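Inositol dehydrogenase (Lactobacillus casei, PDB 4MKX) probably oxidises scyllo-inositol with NAD as the cofactor, as a member of the Gfo/Idh/MocA family of sugar and polyol dehydrogenases. Local coordinates at residues 33-38 with 306-311; 132-137 with 315-320. All blocks are in the same frame, centred on the assembly; numbering follows the deposited sequence.

How the contacts relate
Contacts 1 and 2 are both largely buried, and both use helix 304-319, which lies late in the chain and returns to the N-terminal Rossmann fold. Contact 1 sets the earlier part of that helix against helix 27-38; contact 2 sets its C-terminal end against the loop leading into strand 135-137, with a water reaching the strand itself. Their centres are about 15 Å apart, and they touch where Gln-136 NE2 packs 3.3 Å from Glu-310 O. The chemistry differs: in contact 1, between helices, a carboxylate takes an amide directly, whereas contact 2, farther from the centre of the chain, relies on a lysine's aliphatic chain and a bridging water.

Contact 1: 33-38 with 306-311; sequences ATNIAT and AFLSEE
Asn-35 meets Phe-307, Leu-308 and Glu-311 where helix 304-319 crosses helix 27-38, the first helix of the Rossmann fold, at -58°. The short axes stay 10.3 Å apart, a spacing that polar and branched side chains of some length can bridge. Phe-307 comes first: its CB lies 4.2 Å from Asn-35 ND2, while its ring leads away to Leu-28 and Met-140, where an aromatic ring packs against these apolar side chains and Glu-310 OE2 sits in plane at its edge. Leu-308 then swings a methyl across, CD2 sitting 3.6 Å from Asn-35 CG and over the flat face of the amide. A branched aliphatic residue fits here because it shields that face and leaves the amide edge to polar partners. One turn after Phe-307, Glu-311 reaches over with its chain extended beyond CG. Asn-35, whose CG lies anti to the carbonyl carbon (chi1 -74°), turns ND2 toward this carboxylate. The main bond runs from Asn-35 ND2 to the syn lone pair of Glu-311 OE2, 3.3 Å long and nearly straight at 165°, with the acceptor close to the amide plane; a weak, more bent one goes to OE1. His-32 ND1, on the same helix as Asn-35, also hydrogen-bonds OE2, so two groups of helix 27-38 grip one oxygen. An alanine in place of Glu-311 is likely to leave the buried amide of Asn-35 and the imidazole of His-32 without their shared acceptor. Packing beside these bonds is tight: Glu-311 OE1 comes within 3.0 Å of Asn-35 CB.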
ATOM      1  N   ALA A  33      -3.498 -11.618 -33.244  1.00 11.14           N
ATOM      2  CA  ALA A  33      -4.344 -12.410 -34.140  1.00 13.33           C
ATOM      3  C   ALA A  33      -5.604 -12.877 -33.424  1.00 14.57           C
ATOM      4  O   ALA A  33      -6.705 -12.769 -33.962  1.00 16.30           O
ATOM      5  CB  ALA A  33      -3.574 -13.601 -34.677  1.00 15.30           C
ATOM      6  N   THR A  34      -5.432 -13.395 -32.214  1.00 12.55           N
ATOM      7  CA  THR A  34      -6.567 -13.881 -31.424  1.00 15.09           C
ATOM      8  C   THR A  34      -7.520 -12.738 -31.110  1.00 16.47           C
ATOM      9  O   THR A  34      -8.736 -12.880 -31.227  1.00 16.16           O
ATOM     10  CB  THR A  34      -6.091 -14.527 -30.122  1.00 18.40           C
ATOM     11  OG1 THR A  34      -5.199 -15.601 -30.434  1.00 19.79           O
ATOM     12  CG2 THR A  34      -7.264 -15.071 -29.310  1.00 18.94           C
ATOM     13  N   ASN A  35      -6.968 -11.596 -30.714  1.00 13.78           N
ATOM     14  CA  ASN A  35      -7.798 -10.448 -30.393  1.00 13.40           C
ATOM     15  C   ASN A  35      -8.602  -9.966 -31.591  1.00 16.20           C
ATOM     16  O   ASN A  35      -9.801  -9.720 -31.488  1.00 15.77           O
ATOM     17  CB  ASN A  35      -6.947  -9.308 -29.840  1.00 10.39           C
ATOM     18  CG  ASN A  35      -6.482  -9.548 -28.426  1.00 12.69           C
ATOM     19  OD1 ASN A  35      -6.973 -10.442 -27.726  1.00 16.44           O
ATOM     20  ND2 ASN A  35      -5.532  -8.741 -27.988  1.00 13.04           N
ATOM     21  N   ILE A  36      -7.940  -9.835 -32.737  1.00 13.94           N
ATOM     22  CA  ILE A  36      -8.597  -9.354 -33.934  1.00 13.46           C
ATOM     23  C   ILE A  36      -9.722 -10.299 -34.346  1.00 17.15           C
ATOM     24  O   ILE A  36     -10.791  -9.853 -34.750  1.00 19.25           O
ATOM     25  CB  ILE A  36      -7.589  -9.201 -35.094  1.00 14.34           C
ATOM     26  CG1 ILE A  36      -6.667  -8.012 -34.833  1.00 16.71           C
ATOM     27  CG2 ILE A  36      -8.321  -9.022 -36.427  1.00 15.19           C
ATOM     28  CD1 ILE A  36      -5.372  -8.080 -35.619  1.00 17.91           C
ATOM     29  N   ALA A  37      -9.481 -11.597 -34.206  1.00 15.16           N
ATOM     30  CA  ALA A  37     -10.436 -12.611 -34.656  1.00 18.73           C
ATOM     31  C   ALA A  37     -11.670 -12.725 -33.758  1.00 22.36           C
ATOM     32  O   ALA A  37     -12.748 -13.078 -34.232  1.00 23.59           O
ATOM     33  CB  ALA A  37      -9.752 -13.967 -34.756  1.00 18.96           C
ATOM     34  N   THR A  38     -11.515 -12.439 -32.470  1.00 21.35           N
ATOM     35  CA  THR A  38     -12.564 -12.744 -31.494  1.00 20.56           C
ATOM     36  C   THR A  38     -13.142 -11.540 -30.731  1.00 27.23           C
ATOM     37  O   THR A  38     -14.305 -11.554 -30.325  1.00 28.38           O
ATOM     38  CB  THR A  38     -12.073 -13.795 -30.478  1.00 18.90           C
ATOM     39  OG1 THR A  38     -10.915 -13.309 -29.791  1.00 24.81           O
ATOM     40  CG2 THR A  38     -11.733 -15.102 -31.187  1.00 25.14           C
ATOM     41  N   ALA A 306      -4.283  -2.784 -22.943  1.00  9.04           N
ATOM     42  CA  ALA A 306      -3.647  -1.847 -23.869  1.00  7.85           C
ATOM     43  C   ALA A 306      -3.564  -2.409 -25.281  1.00 10.34           C
ATOM     44  O   ALA A 306      -3.725  -1.674 -26.252  1.00 10.20           O
ATOM     45  CB  ALA A 306      -2.261  -1.475 -23.377  1.00  9.20           C
ATOM     46  N   PHE A 307      -3.291  -3.705 -25.400  1.00 10.65           N
ATOM     47  CA  PHE A 307      -3.257  -4.326 -26.723  1.00  8.51           C
ATOM     48  C   PHE A 307      -4.621  -4.243 -27.406  1.00 10.35           C
ATOM     49  O   PHE A 307      -4.710  -3.863 -28.574  1.00 10.26           O
ATOM     50  CB  PHE A 307      -2.797  -5.789 -26.644  1.00 10.06           C
ATOM     51  CG  PHE A 307      -1.345  -5.947 -26.332  1.00  9.43           C
ATOM     52  CD1 PHE A 307      -0.382  -5.224 -27.041  1.00 10.27           C
ATOM     53  CD2 PHE A 307      -0.925  -6.801 -25.319  1.00 12.59           C
ATOM     54  CE1 PHE A 307       0.976  -5.368 -26.747  1.00 13.97           C
ATOM     55  CE2 PHE A 307       0.425  -6.948 -25.022  1.00 14.36           C
ATOM     56  CZ  PHE A 307       1.377  -6.225 -25.736  1.00 15.11           C
ATOM     57  N   LEU A 308      -5.678  -4.617 -26.688  1.00 10.88           N
ATOM     58  CA  LEU A 308      -7.030  -4.549 -27.235  1.00  8.83           C
ATOM     59  C   LEU A 308      -7.392  -3.123 -27.638  1.00 10.66           C
ATOM     60  O   LEU A 308      -7.941  -2.905 -28.713  1.00 11.43           O
ATOM     61  CB  LEU A 308      -8.048  -5.093 -26.221  1.00  9.44           C
ATOM     62  CG  LEU A 308      -8.115  -6.614 -26.124  1.00 16.36           C
ATOM     63  CD1 LEU A 308      -8.743  -7.055 -24.803  1.00 21.92           C
ATOM     64  CD2 LEU A 308      -8.908  -7.168 -27.308  1.00 15.75           C
ATOM     65  N   SER A 309      -7.066  -2.156 -26.782  1.00 10.31           N
ATOM     66  CA  SER A 309      -7.389  -0.772 -27.084  1.00 10.43           C
ATOM     67  C   SER A 309      -6.650  -0.243 -28.315  1.00 11.13           C
ATOM     68  O   SER A 309      -7.250   0.448 -29.126  1.00 11.77           O
ATOM     69  CB  SER A 309      -7.132   0.136 -25.878  1.00 11.40           C
ATOM     70  OG  SER A 309      -8.085  -0.137 -24.856  1.00 13.20           O
ATOM     71  N   GLU A 310      -5.360  -0.546 -28.459  1.00 10.74           N
ATOM     72  CA  GLU A 310      -4.641  -0.059 -29.638  1.00  9.95           C
ATOM     73  C   GLU A 310      -5.126  -0.732 -30.922  1.00 11.06           C
ATOM     74  O   GLU A 310      -5.130  -0.106 -31.970  1.00 11.75           O
ATOM     75  CB  GLU A 310      -3.113  -0.194 -29.510  1.00 10.40           C
ATOM     76  CG  GLU A 310      -2.570  -1.596 -29.746  1.00 12.27           C
ATOM     77  CD  GLU A 310      -1.060  -1.692 -29.617  1.00 11.47           C
ATOM     78  OE1 GLU A 310      -0.367  -0.644 -29.652  1.00 11.86           O
ATOM     79  OE2 GLU A 310      -0.558  -2.830 -29.468  1.00 11.66           O
ATOM     80  N   GLU A 311      -5.513  -2.005 -30.842  1.00 11.23           N
ATOM     81  CA  GLU A 311      -6.037  -2.705 -32.010  1.00  9.67           C
ATOM     82  C   GLU A 311      -7.361  -2.071 -32.420  1.00 13.09           C
ATOM     83  O   GLU A 311      -7.597  -1.821 -33.600  1.00 13.20           O
ATOM     84  CB  GLU A 311      -6.240  -4.192 -31.698  1.00 10.66           C
ATOM     85  CG  GLU A 311      -4.942  -4.964 -31.478  1.00 11.66           C
ATOM     86  CD  GLU A 311      -5.137  -6.160 -30.583  1.00 12.87           C
ATOM     87  OE1 GLU A 311      -6.277  -6.359 -30.123  1.00 13.49           O
ATOM     88  OE2 GLU A 311      -4.163  -6.888 -30.300  1.00 12.16           O
TER

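Contact 2: 132-137 with 315-320; sequences NLKFQL and VNSILN
Lys-134 lies along Ser-317 and Ile-318 at the edge of the Rossmann fold, where the end of helix 304-319 packs on this lysine just before strand 135-137, the outermost strand of the parallel sheet on this side within the chain; the strand itself joins through a water. The apolar part of the contact is aliphatic. Lys-134 CG rests 3.8 Å from Ile-318 CG1, the two side chains running antiparallel as they pass, and Ile-318 also touches His-106 of the adjacent strand 106-109 and Ile-18 of strand 18-23, farther into the sheet. Ser-317 OG adds a van der Waals contact, 3.7 Å from Lys-134 CG. A lysine suits this buried place because its methylenes can pack along the helix end while its ammonium reaches polar partners in the residues that follow the helix. A bend at chi2 (-54°) folds the chain over the helix, where CE approaches Ser-317 O at 3.3 Å; a positive charge near the carbonyls of a helix's last turn would probably be welcome. Among the polar interactions, Lys-134 NZ hydrogen-bonds Asn-321 OD1 and makes a long, weak ion pair with Asp-323. With chi1 at 76°, Ser-317 OG turns back along its own helix to hydrogen-bond Phe-314 O. Serine is small enough to let the lysine chain lie close, yet still offers an oxygen to a bridging water. Gln-136, on the strand, is joined through that water, which donates to Gln-136 OE1 at 2.8 Å and to Ser-317 OG at 2.8 Å.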
ATOM      1  N   ASN A 132      -3.126   9.053 -47.537  1.00 28.41           N
ATOM      2  CA  ASN A 132      -4.507   8.596 -47.424  1.00 31.06           C
ATOM      3  C   ASN A 132      -4.638   7.244 -46.716  1.00 29.05           C
ATOM      4  O   ASN A 132      -5.749   6.757 -46.488  1.00 30.18           O
ATOM      5  CB  ASN A 132      -5.173   8.543 -48.807  1.00 32.04           C
ATOM      6  CG  ASN A 132      -4.553   7.495 -49.726  1.00 31.13           C
ATOM      7  OD1 ASN A 132      -3.335   7.306 -49.753  1.00 32.39           O
ATOM      8  ND2 ASN A 132      -5.397   6.817 -50.493  1.00 35.28           N
ATOM      9  N   LEU A 133      -3.504   6.630 -46.384  1.00 23.43           N
ATOM     10  CA  LEU A 133      -3.517   5.360 -45.675  1.00 17.98           C
ATOM     11  C   LEU A 133      -3.069   5.577 -44.237  1.00 17.46           C
ATOM     12  O   LEU A 133      -2.193   6.399 -43.972  1.00 19.67           O
ATOM     13  CB  LEU A 133      -2.611   4.343 -46.360  1.00 16.85           C
ATOM     14  CG  LEU A 133      -3.008   4.013 -47.802  1.00 19.26           C
ATOM     15  CD1 LEU A 133      -1.940   3.174 -48.483  1.00 16.81           C
ATOM     16  CD2 LEU A 133      -4.342   3.286 -47.814  1.00 20.71           C
ATOM     17  N   LYS A 134      -3.694   4.851 -43.319  1.00 17.84           N
ATOM     18  CA  LYS A 134      -3.337   4.928 -41.913  1.00 17.70           C
ATOM     19  C   LYS A 134      -2.033   4.193 -41.656  1.00 16.98           C
ATOM     20  O   LYS A 134      -1.814   3.104 -42.190  1.00 18.23           O
ATOM     21  CB  LYS A 134      -4.452   4.305 -41.068  1.00 16.59           C
ATOM     22  CG  LYS A 134      -5.794   5.004 -41.207  1.00 20.39           C
ATOM     23  CD  LYS A 134      -5.662   6.489 -40.927  1.00 25.05           C
ATOM     24  CE  LYS A 134      -6.942   7.227 -41.272  1.00 31.50           C
ATOM     25  NZ  LYS A 134      -6.717   8.696 -41.401  1.00 35.19           N
ATOM     26  N   PHE A 135      -1.171   4.772 -40.820  1.00 16.97           N
ATOM     27  CA  PHE A 135       0.020   4.063 -40.367  1.00 15.30           C
ATOM     28  C   PHE A 135       0.114   4.227 -38.857  1.00 14.80           C
ATOM     29  O   PHE A 135       0.040   5.345 -38.354  1.00 15.81           O
ATOM     30  CB  PHE A 135       1.294   4.611 -41.025  1.00 18.07           C
ATOM     31  CG  PHE A 135       2.550   4.066 -40.425  1.00 14.37           C
ATOM     32  CD1 PHE A 135       2.991   2.789 -40.743  1.00 14.04           C
ATOM     33  CD2 PHE A 135       3.275   4.820 -39.514  1.00 16.39           C
ATOM     34  CE1 PHE A 135       4.141   2.269 -40.161  1.00 16.63           C
ATOM     35  CE2 PHE A 135       4.419   4.314 -38.928  1.00 16.21           C
ATOM     36  CZ  PHE A 135       4.861   3.041 -39.258  1.00 16.10           C
ATOM     37  N   GLN A 136       0.261   3.111 -38.145  1.00 11.43           N
ATOM     38  CA  GLN A 136       0.274   3.141 -36.686  1.00 13.37           C
ATOM     39  C   GLN A 136       1.355   2.225 -36.139  1.00 11.97           C
ATOM     40  O   GLN A 136       1.468   1.064 -36.550  1.00 12.00           O
ATOM     41  CB  GLN A 136      -1.107   2.728 -36.148  1.00 13.96           C
ATOM     42  CG  GLN A 136      -1.269   2.886 -34.637  1.00 13.45           C
ATOM     43  CD  GLN A 136      -2.694   2.651 -34.184  1.00 15.35           C
ATOM     44  OE1 GLN A 136      -3.646   2.943 -34.910  1.00 16.22           O
ATOM     45  NE2 GLN A 136      -2.852   2.105 -32.984  1.00 12.63           N
ATOM     46  N   LEU A 137       2.147   2.746 -35.196  1.00 10.72           N
ATOM     47  CA  LEU A 137       3.166   1.953 -34.515  1.00 11.17           C
ATOM     48  C   LEU A 137       2.660   1.441 -33.174  1.00 10.24           C
ATOM     49  O   LEU A 137       1.943   2.156 -32.480  1.00 12.81           O
ATOM     50  CB  LEU A 137       4.415   2.799 -34.282  1.00 12.88           C
ATOM     51  CG  LEU A 137       5.253   2.929 -35.540  1.00 15.68           C
ATOM     52  CD1 LEU A 137       6.208   4.110 -35.410  1.00 17.76           C
ATOM     53  CD2 LEU A 137       6.012   1.634 -35.750  1.00 18.20           C
ATOM     54  N   VAL A 315      -8.446  -0.002 -36.047  1.00 14.10           N
ATOM     55  CA  VAL A 315      -9.629  -0.318 -36.846  1.00 14.24           C
ATOM     56  C   VAL A 315     -10.571   0.881 -36.964  1.00 18.25           C
ATOM     57  O   VAL A 315     -11.042   1.199 -38.061  1.00 18.24           O
ATOM     58  CB  VAL A 315     -10.366  -1.554 -36.293  1.00 14.86           C
ATOM     59  CG1 VAL A 315     -11.719  -1.730 -36.979  1.00 16.17           C
ATOM     60  CG2 VAL A 315      -9.518  -2.800 -36.482  1.00 16.04           C
ATOM     61  N   ASN A 316     -10.841   1.548 -35.843  1.00 16.83           N
ATOM     62  CA  ASN A 316     -11.690   2.739 -35.854  1.00 19.96           C
ATOM     63  C   ASN A 316     -11.090   3.905 -36.641  1.00 23.64           C
ATOM     64  O   ASN A 316     -11.826   4.709 -37.207  1.00 24.34           O
ATOM     65  CB  ASN A 316     -12.036   3.190 -34.433  1.00 19.34           C
ATOM     66  CG  ASN A 316     -12.841   2.154 -33.671  1.00 21.04           C
ATOM     67  OD1 ASN A 316     -13.309   1.171 -34.237  1.00 19.53           O
ATOM     68  ND2 ASN A 316     -12.996   2.368 -32.374  1.00 25.61           N
ATOM     69  N   SER A 317      -9.761   4.003 -36.668  1.00 19.02           N
ATOM     70  CA  SER A 317      -9.096   5.090 -37.392  1.00 21.71           C
ATOM     71  C   SER A 317      -9.370   5.006 -38.890  1.00 22.61           C
ATOM     72  O   SER A 317      -9.477   6.025 -39.572  1.00 23.68           O
ATOM     73  CB  SER A 317      -7.580   5.100 -37.130  1.00 18.75           C
ATOM     74  OG  SER A 317      -6.908   4.079 -37.851  1.00 17.48           O
ATOM     75  N   ILE A 318      -9.471   3.782 -39.391  1.00 17.39           N
ATOM     76  CA  ILE A 318      -9.762   3.538 -40.800  1.00 20.57           C
ATOM     77  C   ILE A 318     -11.232   3.802 -41.091  1.00 25.23           C
ATOM     78  O   ILE A 318     -11.569   4.466 -42.070  1.00 25.93           O
ATOM     79  CB  ILE A 318      -9.441   2.092 -41.179  1.00 20.91           C
ATOM     80  CG1 ILE A 318      -7.937   1.825 -41.039  1.00 20.76           C
ATOM     81  CG2 ILE A 318      -9.912   1.797 -42.610  1.00 22.63           C
ATOM     82  CD1 ILE A 318      -7.574   0.357 -41.106  1.00 18.42           C
ATOM     83  N   LEU A 319     -12.105   3.275 -40.236  1.00 24.34           N
ATOM     84  CA  LEU A 319     -13.546   3.457 -40.398  1.00 28.18           C
ATOM     85  C   LEU A 319     -13.954   4.927 -40.333  1.00 31.77           C
ATOM     86  O   LEU A 319     -14.774   5.384 -41.132  1.00 38.37           O
ATOM     87  CB  LEU A 319     -14.313   2.670 -39.338  1.00 27.08           C
ATOM     88  CG  LEU A 319     -14.349   1.154 -39.497  1.00 27.55           C
ATOM     89  CD1 LEU A 319     -15.004   0.508 -38.285  1.00 31.71           C
ATOM     90  CD2 LEU A 319     -15.087   0.778 -40.772  1.00 34.49           C
ATOM     91  N   ASN A 320     -13.383   5.660 -39.381  1.00 28.48           N
ATOM     92  CA  ASN A 320     -13.731   7.063 -39.166  1.00 31.57           C
ATOM     93  C   ASN A 320     -12.781   8.057 -39.829  1.00 33.05           C
ATOM     94  O   ASN A 320     -12.933   9.268 -39.657  1.00 37.49           O
ATOM     95  CB  ASN A 320     -13.810   7.366 -37.671  1.00 31.36           C
ATOM     96  CG  ASN A 320     -14.865   6.544 -36.969  1.00 35.60           C
ATOM     97  OD1 ASN A 320     -15.750   5.975 -37.607  1.00 40.66           O
ATOM     98  ND2 ASN A 320     -14.782   6.481 -35.644  1.00 36.33           N
TER
HETATM   99  O   HOH W   1      -4.132   4.390 -37.304  1.00 18.19           O